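Local coordinates for protein fatty acid amide hydrolase (Candida albicans, PDB 6KVR) that probably hydrolyses the amide bond of monocarboxylic acid amides to a carboxylate and ammonium, as an amidase signature family enzyme, at residues L207-S212 and P414-T419. Numbering follows the deposited sequence.
Sequences LMHLDS and PLTKLT
With CG set beside its backbone N and anti to its carbonyl carbon (chi1 -47°), His209 sends its imidazole across to the first turn of helix 417-423, where the same kind of first torsion (-80°) turns Thr419 OG1 to meet it. The helix backbone places Leu418 CB over one ring face, shifted toward the rim and 3.4 Å from His209 ND1, a CH-pi contact. Along the ring edge, His209 NE2 donates to Thr419 OG1 at 2.9 Å; the hydroxyl lies in the ring plane and the bond is moderately bent (154°). Next to it the methyl of Thr416 comes close, CG2 to His209 CE1 3.2 Å. Histidine suits this buried place, offering a flat face to aliphatic carbon and a directed N-H to a hydroxyl; threonine suits 419 because OG1 can accept that N-H while also pairing with Gln205 OE1, which fixes the hydroxyl's direction. Leucine adds a branch beyond the ring, CD1 packing on Asp211 CB (3.9 Å), while the buried Asp211 carboxylate is satisfied by Ser229 OG and Glu476 N. Water 1 joins the two backbones, donating to Met208 O (2.8 Å) and Leu418 O (3.0 Å). Segment 207-212 borders the predicted substrate site: Leu207 is assigned to it, and the selenomethionine Met208 touches Ile254, another predicted substrate residue. Thus the loop between strands 199-201 and 221-222 meets the N-terminal turn of helix 417-423, where Thr416 holds the N-cap position without a side-chain capping bond, its methyl facing the imidazole instead, while helix 402-409 flanks both segments.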
ATOM      1  N   LEU A 207      21.079  -3.951 -10.789  1.00 21.35           N
ATOM      2  CA  LEU A 207      20.688  -3.579  -9.423  1.00 24.16           C
ATOM      3  C   LEU A 207      20.213  -4.776  -8.615  1.00 23.18           C
ATOM      4  O   LEU A 207      19.497  -4.611  -7.642  1.00 23.55           O
ATOM      5  CB  LEU A 207      19.590  -2.506  -9.408  1.00 20.70           C
ATOM      6  CG  LEU A 207      19.855  -1.274 -10.259  1.00 31.43           C
ATOM      7  CD1 LEU A 207      18.741  -0.234 -10.084  1.00 28.24           C
ATOM      8  CD2 LEU A 207      21.215  -0.697  -9.917  1.00 27.91           C
HETATM    9  N   MSE A 208      20.555  -5.987  -9.024  1.00 24.26           N
HETATM   10  CA  MSE A 208      20.113  -7.193  -8.332  1.00 21.15           C
HETATM   11  C   MSE A 208      21.309  -8.089  -7.993  1.00 18.48           C
HETATM   12  O   MSE A 208      21.310  -9.287  -8.280  1.00 21.67           O
HETATM   13  CB  MSE A 208      19.088  -7.948  -9.198  1.00 19.78           C
HETATM   14  CG  MSE A 208      17.792  -7.175  -9.464  1.00 21.39           C
HETATM   15 SE   MSE A 208      16.823  -7.020  -7.721  1.00 39.50          SE
HETATM   16  CE  MSE A 208      16.057  -8.870  -7.726  1.00 27.70           C
ATOM     17  N   HIS A 209      22.330  -7.479  -7.395  1.00 20.05           N
ATOM     18  CA  HIS A 209      23.405  -8.192  -6.726  1.00 23.94           C
ATOM     19  C   HIS A 209      23.522  -7.682  -5.296  1.00 22.21           C
ATOM     20  O   HIS A 209      23.354  -6.489  -5.029  1.00 22.83           O
ATOM     21  CB  HIS A 209      24.825  -7.990  -7.358  1.00 22.14           C
ATOM     22  CG  HIS A 209      24.906  -8.124  -8.846  1.00 21.50           C
ATOM     23  ND1 HIS A 209      26.121  -8.139  -9.510  1.00 22.97           N
ATOM     24  CD2 HIS A 209      23.954  -8.234  -9.803  1.00 23.39           C
ATOM     25  CE1 HIS A 209      25.912  -8.262 -10.807  1.00 21.51           C
ATOM     26  NE2 HIS A 209      24.608  -8.312 -11.015  1.00 27.01           N
ATOM     27  N   LEU A 210      23.888  -8.570  -4.383  1.00 22.20           N
ATOM     28  CA  LEU A 210      24.432  -8.099  -3.109  1.00 27.16           C
ATOM     29  C   LEU A 210      25.928  -7.817  -3.225  1.00 25.67           C
ATOM     30  O   LEU A 210      26.718  -8.157  -2.342  1.00 29.22           O
ATOM     31  CB  LEU A 210      24.130  -9.103  -2.001  1.00 25.65           C
ATOM     32  CG  LEU A 210      22.639  -9.280  -1.660  1.00 25.70           C
ATOM     33  CD1 LEU A 210      22.451 -10.038  -0.339  1.00 27.19           C
ATOM     34  CD2 LEU A 210      21.873  -7.953  -1.627  1.00 25.56           C
ATOM     35  N   ASP A 211      26.308  -7.161  -4.319  1.00 26.52           N
ATOM     36  CA  ASP A 211      27.680  -6.901  -4.757  1.00 25.15           C
ATOM     37  C   ASP A 211      27.611  -5.767  -5.781  1.00 29.57           C
ATOM     38  O   ASP A 211      26.535  -5.211  -6.018  1.00 25.74           O
ATOM     39  CB  ASP A 211      28.309  -8.170  -5.340  1.00 26.05           C
ATOM     40  CG  ASP A 211      29.805  -8.048  -5.522  1.00 32.57           C
ATOM     41  OD1 ASP A 211      30.346  -8.715  -6.437  1.00 31.57           O
ATOM     42  OD2 ASP A 211      30.443  -7.281  -4.750  1.00 34.60           O
ATOM     43  N   SER A 212      28.740  -5.465  -6.454  1.00 27.16           N
ATOM     44  CA  SER A 212      28.858  -4.214  -7.197  1.00 27.74           C
ATOM     45  C   SER A 212      29.236  -4.315  -8.679  1.00 29.17           C
ATOM     46  O   SER A 212      29.234  -3.273  -9.358  1.00 27.54           O
ATOM     47  CB  SER A 212      29.886  -3.293  -6.511  1.00 25.50           C
ATOM     48  OG  SER A 212      31.009  -4.024  -6.050  1.00 23.74           O
ATOM     49  N   PRO A 414      28.082  -6.706 -21.998  1.00 29.30           N
ATOM     50  CA  PRO A 414      28.338  -8.077 -21.535  1.00 29.43           C
ATOM     51  C   PRO A 414      27.722  -8.328 -20.162  1.00 27.54           C
ATOM     52  O   PRO A 414      27.764  -7.476 -19.270  1.00 24.90           O
ATOM     53  CB  PRO A 414      29.874  -8.168 -21.491  1.00 25.23           C
ATOM     54  CG  PRO A 414      30.359  -6.758 -21.453  1.00 26.55           C
ATOM     55  CD  PRO A 414      29.332  -5.935 -22.175  1.00 29.01           C
ATOM     56  N   LEU A 415      27.152  -9.517 -20.004  1.00 26.69           N
ATOM     57  CA  LEU A 415      26.512  -9.892 -18.750  1.00 28.10           C
ATOM     58  C   LEU A 415      27.548 -10.208 -17.674  1.00 31.51           C
ATOM     59  O   LEU A 415      28.492 -10.970 -17.900  1.00 27.83           O
ATOM     60  CB  LEU A 415      25.606 -11.094 -18.978  1.00 26.52           C
ATOM     61  CG  LEU A 415      24.383 -10.782 -19.852  1.00 28.14           C
ATOM     62  CD1 LEU A 415      23.507 -12.006 -19.984  1.00 29.46           C
ATOM     63  CD2 LEU A 415      23.585  -9.626 -19.275  1.00 23.69           C
ATOM     64  N   THR A 416      27.368  -9.608 -16.504  1.00 23.97           N
ATOM     65  CA  THR A 416      28.168  -9.916 -15.325  1.00 26.32           C
ATOM     66  C   THR A 416      27.791 -11.294 -14.757  1.00 24.24           C
ATOM     67  O   THR A 416      26.702 -11.825 -15.005  1.00 25.06           O
ATOM     68  CB  THR A 416      27.957  -8.783 -14.316  1.00 33.36           C
ATOM     69  OG1 THR A 416      28.794  -7.665 -14.678  1.00 33.31           O
ATOM     70  CG2 THR A 416      28.156  -9.206 -12.884  1.00 31.73           C
ATOM     71  N   LYS A 417      28.718 -11.888 -14.002  1.00 20.80           N
ATOM     72  CA  LYS A 417      28.483 -13.210 -13.422  1.00 26.48           C
ATOM     73  C   LYS A 417      27.247 -13.223 -12.517  1.00 24.47           C
ATOM     74  O   LYS A 417      26.381 -14.100 -12.635  1.00 22.71           O
ATOM     75  CB  LYS A 417      29.718 -13.667 -12.637  1.00 24.74           C
ATOM     76  CG  LYS A 417      29.507 -14.989 -11.906  1.00 31.08           C
ATOM     77  CD  LYS A 417      30.667 -15.344 -10.994  1.00 31.29           C
ATOM     78  CE  LYS A 417      30.209 -16.348  -9.945  1.00 34.00           C
ATOM     79  NZ  LYS A 417      31.223 -16.511  -8.882  1.00 33.01           N
ATOM     80  N   LEU A 418      27.161 -12.279 -11.586  1.00 21.09           N
ATOM     81  CA  LEU A 418      25.998 -12.304 -10.701  1.00 22.65           C
ATOM     82  C   LEU A 418      24.735 -11.811 -11.391  1.00 21.69           C
ATOM     83  O   LEU A 418      23.649 -11.969 -10.829  1.00 22.71           O
ATOM     84  CB  LEU A 418      26.266 -11.496  -9.419  1.00 17.73           C
ATOM     85  CG  LEU A 418      27.269 -12.198  -8.485  1.00 21.37           C
ATOM     86  CD1 LEU A 418      27.425 -11.495  -7.135  1.00 23.09           C
ATOM     87  CD2 LEU A 418      26.911 -13.696  -8.297  1.00 19.63           C
ATOM     88  N   THR A 419      24.850 -11.250 -12.598  1.00 20.11           N
ATOM     89  CA  THR A 419      23.671 -10.888 -13.380  1.00 21.89           C
ATOM     90  C   THR A 419      23.037 -12.136 -13.976  1.00 21.01           C
ATOM     91  O   THR A 419      21.819 -12.325 -13.885  1.00 23.26           O
ATOM     92  CB  THR A 419      24.051  -9.890 -14.479  1.00 21.81           C
ATOM     93  OG1 THR A 419      24.160  -8.580 -13.915  1.00 26.06           O
ATOM     94  CG2 THR A 419      23.023  -9.853 -15.589  1.00 23.64           C
TER
HETATM   95  O   HOH W   1      22.915 -11.520  -8.001  1.00 22.61           O